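PDB 1ZJ8: sulfite reductase [ferredoxin] from Mycobacterium tuberculosis, which catalyses the six-electron reduction of sulfite to sulfide with reduced ferredoxin as electron donor, probably supplying sulfur for amino acids and cofactors, using siroheme and a [4Fe-4S] cluster. Local coordinates for residues A119-L124 with D374-A379; N353-A358 with A400-L405. All coordinates share one frame; numbering follows the deposited sequence.

Overall arrangement
From the N terminus the chain first lays down residues 119-124 on helix 118-131, then residues 353-358 on strand 353-357, next residues 374-379 on helix 366-379 and last residues 400-405 on helix 399-411. The segments therefore alternate, and the two loops cross. Interaction 1 closes a loop of 249 intervening residues and joins helices from the two ferredoxin-like half domains. Interaction 2 closes a loop of 41 residues, setting a helix against the antiparallel sheet that also takes in strand 115-116 of the first half domain. Their centres lie about 14 Å apart, and they touch directly: Leu-375 CB is 3.7 Å from Leu-405 CD1. Helix 366-379 thus meets both other helices.

Interaction 1: A119-L124 with D374-A379; sequences AALRTL and DLMARA
Arg-122 reaches Asp-374 with CG anti to its backbone N and a further bend at chi3 (-46°), which brings the guanidinium to the carboxylate. The contact is a helix-to-helix junction between the two ferredoxin-like half domains, helix 118-131 belonging to the first and helix 366-379 to the second. The nearest CA atoms, those of Arg-122 and Asp-374, are 8.2 Å apart, and side chains bridge that distance. The main bond of the salt bridge runs from Arg-122 NH1 to Asp-374 OD1 at 2.6 Å, with an N-H...O angle of 159°. The oxygen lies at the guanidinium edge, close to its plane, and is met on its syn side, though somewhat out of the carboxylate plane. A weak bond from Arg-122 NH2 to the same Asp-374 OD1 (3.2 Å) makes the grip lopsided, both donors converging on one oxygen, with the two flat groups turned 28° apart. Deeper in, Leu-121 and Met-376 are buried and also touch Ile-384, so both helices rest on strand 384-386. The two side chains cross at about a right angle, Leu-121 CD2 lying 3.8 Å from Met-376 SD.

Interaction 2: N353-A358 with A400-L405; sequences NAVGVA and ALLDDL
Strand 353-357 runs extended and packs against helix 399-411, the closest CA atoms being those of Asn-353 and Leu-402 at 7.9 Å, a separation that side chains fill from both sides. This is helix-on-sheet packing inside the second ferredoxin-like half domain: the strand lies between 344-347 and 392-397 in an antiparallel sheet, and the helix follows directly after strand 392-397. Asn-353 and Val-355, two residues apart on the strand, both send their CB toward the helix. Leu-402 points back at them, and its CD1 carries the contact. A chi1 of -172° swings CG away from the backbone N, and chi2 of 55° then turns Leu-402 CD1 to Val-355 CG2, 3.4 Å away; the two side chains meet at a slant. Leu-402 also touches Val-345 and Ile-397, so it spans all three strands. Further along the helix, Ile-406 and Leu-409 continue the cover over Val-355. Asn-353 ND2 hydrogen-bonds Ile-397 O, at the end of strand 392-397, and Asp-399 OD1, on the first residue of helix 399-411, which gives the buried amide nitrogen two acceptors. The second leucine methyl comes only loosely near, Leu-402 CD2 lying 4.3 Å from Asn-353 ND2.

Interaction 1: A119-L124 with D374-A379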
# COMPACT_ATOMS: atom_id res chain seq x y z
N ALA A 119 15.31 -12.85 12.48
CA ALA A 119 15.85 -13.81 11.51
C ALA A 119 15.28 -13.60 10.10
O ALA A 119 16.03 -13.64 9.12
CB ALA A 119 15.59 -15.23 11.97
N ALA A 120 13.97 -13.37 10.02
CA ALA A 120 13.31 -13.16 8.75
C ALA A 120 13.79 -11.85 8.11
O ALA A 120 13.96 -11.79 6.89
CB ALA A 120 11.79 -13.15 8.93
N LEU A 121 13.98 -10.83 8.93
CA LEU A 121 14.45 -9.53 8.46
C LEU A 121 15.89 -9.63 7.92
O LEU A 121 16.24 -8.98 6.92
CB LEU A 121 14.38 -8.50 9.59
CG LEU A 121 14.66 -7.05 9.15
CD1 LEU A 121 13.45 -6.47 8.42
CD2 LEU A 121 15.10 -6.14 10.32
N ARG A 122 16.71 -10.45 8.57
CA ARG A 122 18.07 -10.72 8.10
C ARG A 122 18.10 -11.44 6.74
O ARG A 122 18.91 -11.11 5.87
CB ARG A 122 18.81 -11.55 9.13
CG ARG A 122 20.25 -11.80 8.75
CD ARG A 122 20.90 -12.72 9.75
NE ARG A 122 20.61 -12.33 11.13
CZ ARG A 122 21.17 -11.30 11.74
NH1 ARG A 122 22.06 -10.53 11.11
NH2 ARG A 122 20.84 -11.03 13.01
N THR A 123 17.21 -12.42 6.58
CA THR A 123 17.08 -13.16 5.34
C THR A 123 16.71 -12.19 4.21
O THR A 123 17.40 -12.13 3.19
CB THR A 123 16.02 -14.30 5.49
OG1 THR A 123 16.40 -15.18 6.57
CG2 THR A 123 15.83 -15.09 4.16
N LEU A 124 15.66 -11.41 4.42
CA LEU A 124 15.30 -10.34 3.50
C LEU A 124 16.51 -9.48 3.11
O LEU A 124 16.66 -9.10 1.95
CB LEU A 124 14.25 -9.44 4.14
CG LEU A 124 12.80 -9.82 3.86
CD1 LEU A 124 12.62 -11.30 3.46
CD2 LEU A 124 11.92 -9.50 5.08
N ASP A 374 20.83 -6.74 13.13
CA ASP A 374 21.90 -6.82 14.16
C ASP A 374 21.68 -5.84 15.31
O ASP A 374 22.01 -6.15 16.47
CB ASP A 374 23.28 -6.63 13.51
CG ASP A 374 23.59 -7.72 12.48
OD1 ASP A 374 23.24 -8.89 12.77
OD2 ASP A 374 24.12 -7.42 11.38
N LEU A 375 21.12 -4.68 14.98
CA LEU A 375 20.69 -3.72 16.00
C LEU A 375 19.59 -4.33 16.87
O LEU A 375 19.59 -4.18 18.10
CB LEU A 375 20.19 -2.43 15.36
CG LEU A 375 21.25 -1.51 14.76
CD1 LEU A 375 20.59 -0.37 14.00
CD2 LEU A 375 22.17 -0.97 15.84
N MET A 376 18.65 -5.02 16.23
CA MET A 376 17.61 -5.72 16.98
C MET A 376 18.21 -6.73 17.97
O MET A 376 17.77 -6.82 19.12
CB MET A 376 16.65 -6.39 16.01
CG MET A 376 15.70 -5.41 15.35
SD MET A 376 14.60 -6.15 14.12
CE MET A 376 13.68 -7.30 15.13
N ALA A 377 19.21 -7.49 17.52
CA ALA A 377 19.85 -8.49 18.38
C ALA A 377 20.54 -7.81 19.54
O ALA A 377 20.36 -8.23 20.67
CB ALA A 377 20.83 -9.33 17.63
N ARG A 378 21.33 -6.77 19.26
CA ARG A 378 21.92 -5.95 20.35
C ARG A 378 20.88 -5.47 21.38
O ARG A 378 21.20 -5.28 22.52
CB ARG A 378 22.66 -4.72 19.79
CG ARG A 378 24.18 -4.83 19.85
CD ARG A 378 24.91 -3.55 19.43
NE ARG A 378 26.24 -3.46 20.06
CZ ARG A 378 26.55 -2.71 21.15
NH1 ARG A 378 25.63 -1.93 21.76
NH2 ARG A 378 27.79 -2.72 21.62
N ALA A 379 19.65 -5.25 20.95
CA ALA A 379 18.63 -4.71 21.84
C ALA A 379 17.73 -5.81 22.42
O ALA A 379 16.85 -5.53 23.24
CB ALA A 379 17.79 -3.68 21.08

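Interaction 2: N353-A358 with A400-L405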
# COMPACT_ATOMS: atom_id res chain seq x y z
N ASN A 353 9.36 -0.66 25.00
CA ASN A 353 9.09 0.41 24.05
C ASN A 353 9.02 -0.04 22.63
O ASN A 353 9.69 -0.98 22.23
CB ASN A 353 10.18 1.46 24.12
CG ASN A 353 10.25 2.14 25.45
OD1 ASN A 353 9.49 3.09 25.74
ND2 ASN A 353 11.17 1.67 26.29
N ALA A 354 8.22 0.66 21.85
CA ALA A 354 8.27 0.59 20.39
C ALA A 354 8.88 1.87 19.80
O ALA A 354 8.56 2.98 20.22
CB ALA A 354 6.85 0.41 19.81
N VAL A 355 9.72 1.71 18.79
CA VAL A 355 10.42 2.82 18.16
C VAL A 355 10.11 2.78 16.67
O VAL A 355 10.42 1.80 16.00
CB VAL A 355 11.95 2.67 18.39
CG1 VAL A 355 12.76 3.70 17.63
CG2 VAL A 355 12.25 2.72 19.87
N GLY A 356 9.48 3.82 16.14
CA GLY A 356 9.20 3.89 14.69
C GLY A 356 10.19 4.80 13.97
O GLY A 356 10.52 5.89 14.46
N VAL A 357 10.67 4.37 12.81
CA VAL A 357 11.64 5.15 12.07
C VAL A 357 11.14 5.44 10.68
O VAL A 357 10.35 4.70 10.12
CB VAL A 357 13.01 4.45 11.92
CG1 VAL A 357 13.76 4.49 13.21
CG2 VAL A 357 12.86 3.02 11.42
N ALA A 358 11.64 6.54 10.14
CA ALA A 358 11.13 7.07 8.88
C ALA A 358 12.25 7.15 7.88
O ALA A 358 13.08 8.04 7.94
CB ALA A 358 10.53 8.49 9.07
N ALA A 400 16.78 0.73 29.10
CA ALA A 400 18.24 0.77 29.18
C ALA A 400 18.93 0.86 27.80
O ALA A 400 19.96 1.52 27.65
CB ALA A 400 18.74 -0.46 29.93
N LEU A 401 18.36 0.19 26.82
CA LEU A 401 18.99 -0.02 25.53
C LEU A 401 18.45 0.92 24.48
O LEU A 401 18.90 0.91 23.32
CB LEU A 401 18.73 -1.48 25.11
CG LEU A 401 19.29 -2.51 26.11
CD1 LEU A 401 18.81 -3.91 25.82
CD2 LEU A 401 20.82 -2.45 26.13
N LEU A 402 17.47 1.73 24.86
CA LEU A 402 16.74 2.56 23.90
C LEU A 402 17.67 3.51 23.18
O LEU A 402 17.75 3.49 21.97
CB LEU A 402 15.64 3.37 24.58
CG LEU A 402 14.64 4.16 23.72
CD1 LEU A 402 13.97 3.25 22.71
CD2 LEU A 402 13.58 4.80 24.59
N ASP A 403 18.37 4.33 23.94
CA ASP A 403 19.24 5.35 23.34
C ASP A 403 20.20 4.80 22.32
O ASP A 403 20.33 5.39 21.24
CB ASP A 403 20.05 6.09 24.39
CG ASP A 403 19.23 7.13 25.12
OD1 ASP A 403 18.45 7.87 24.46
OD2 ASP A 403 19.37 7.21 26.36
N ASP A 404 20.89 3.70 22.66
CA ASP A 404 21.85 3.07 21.73
C ASP A 404 21.20 2.64 20.43
O ASP A 404 21.71 2.98 19.36
CB ASP A 404 22.60 1.92 22.38
CG ASP A 404 23.64 2.40 23.40
OD1 ASP A 404 24.07 3.58 23.35
OD2 ASP A 404 24.02 1.60 24.27
N LEU A 405 20.06 1.96 20.50
CA LEU A 405 19.29 1.63 19.30
C LEU A 405 18.99 2.87 18.43
O LEU A 405 19.30 2.92 17.25
CB LEU A 405 17.97 0.96 19.68
CG LEU A 405 17.19 0.41 18.48
CD1 LEU A 405 18.02 -0.69 17.85
CD2 LEU A 405 15.85 -0.13 18.87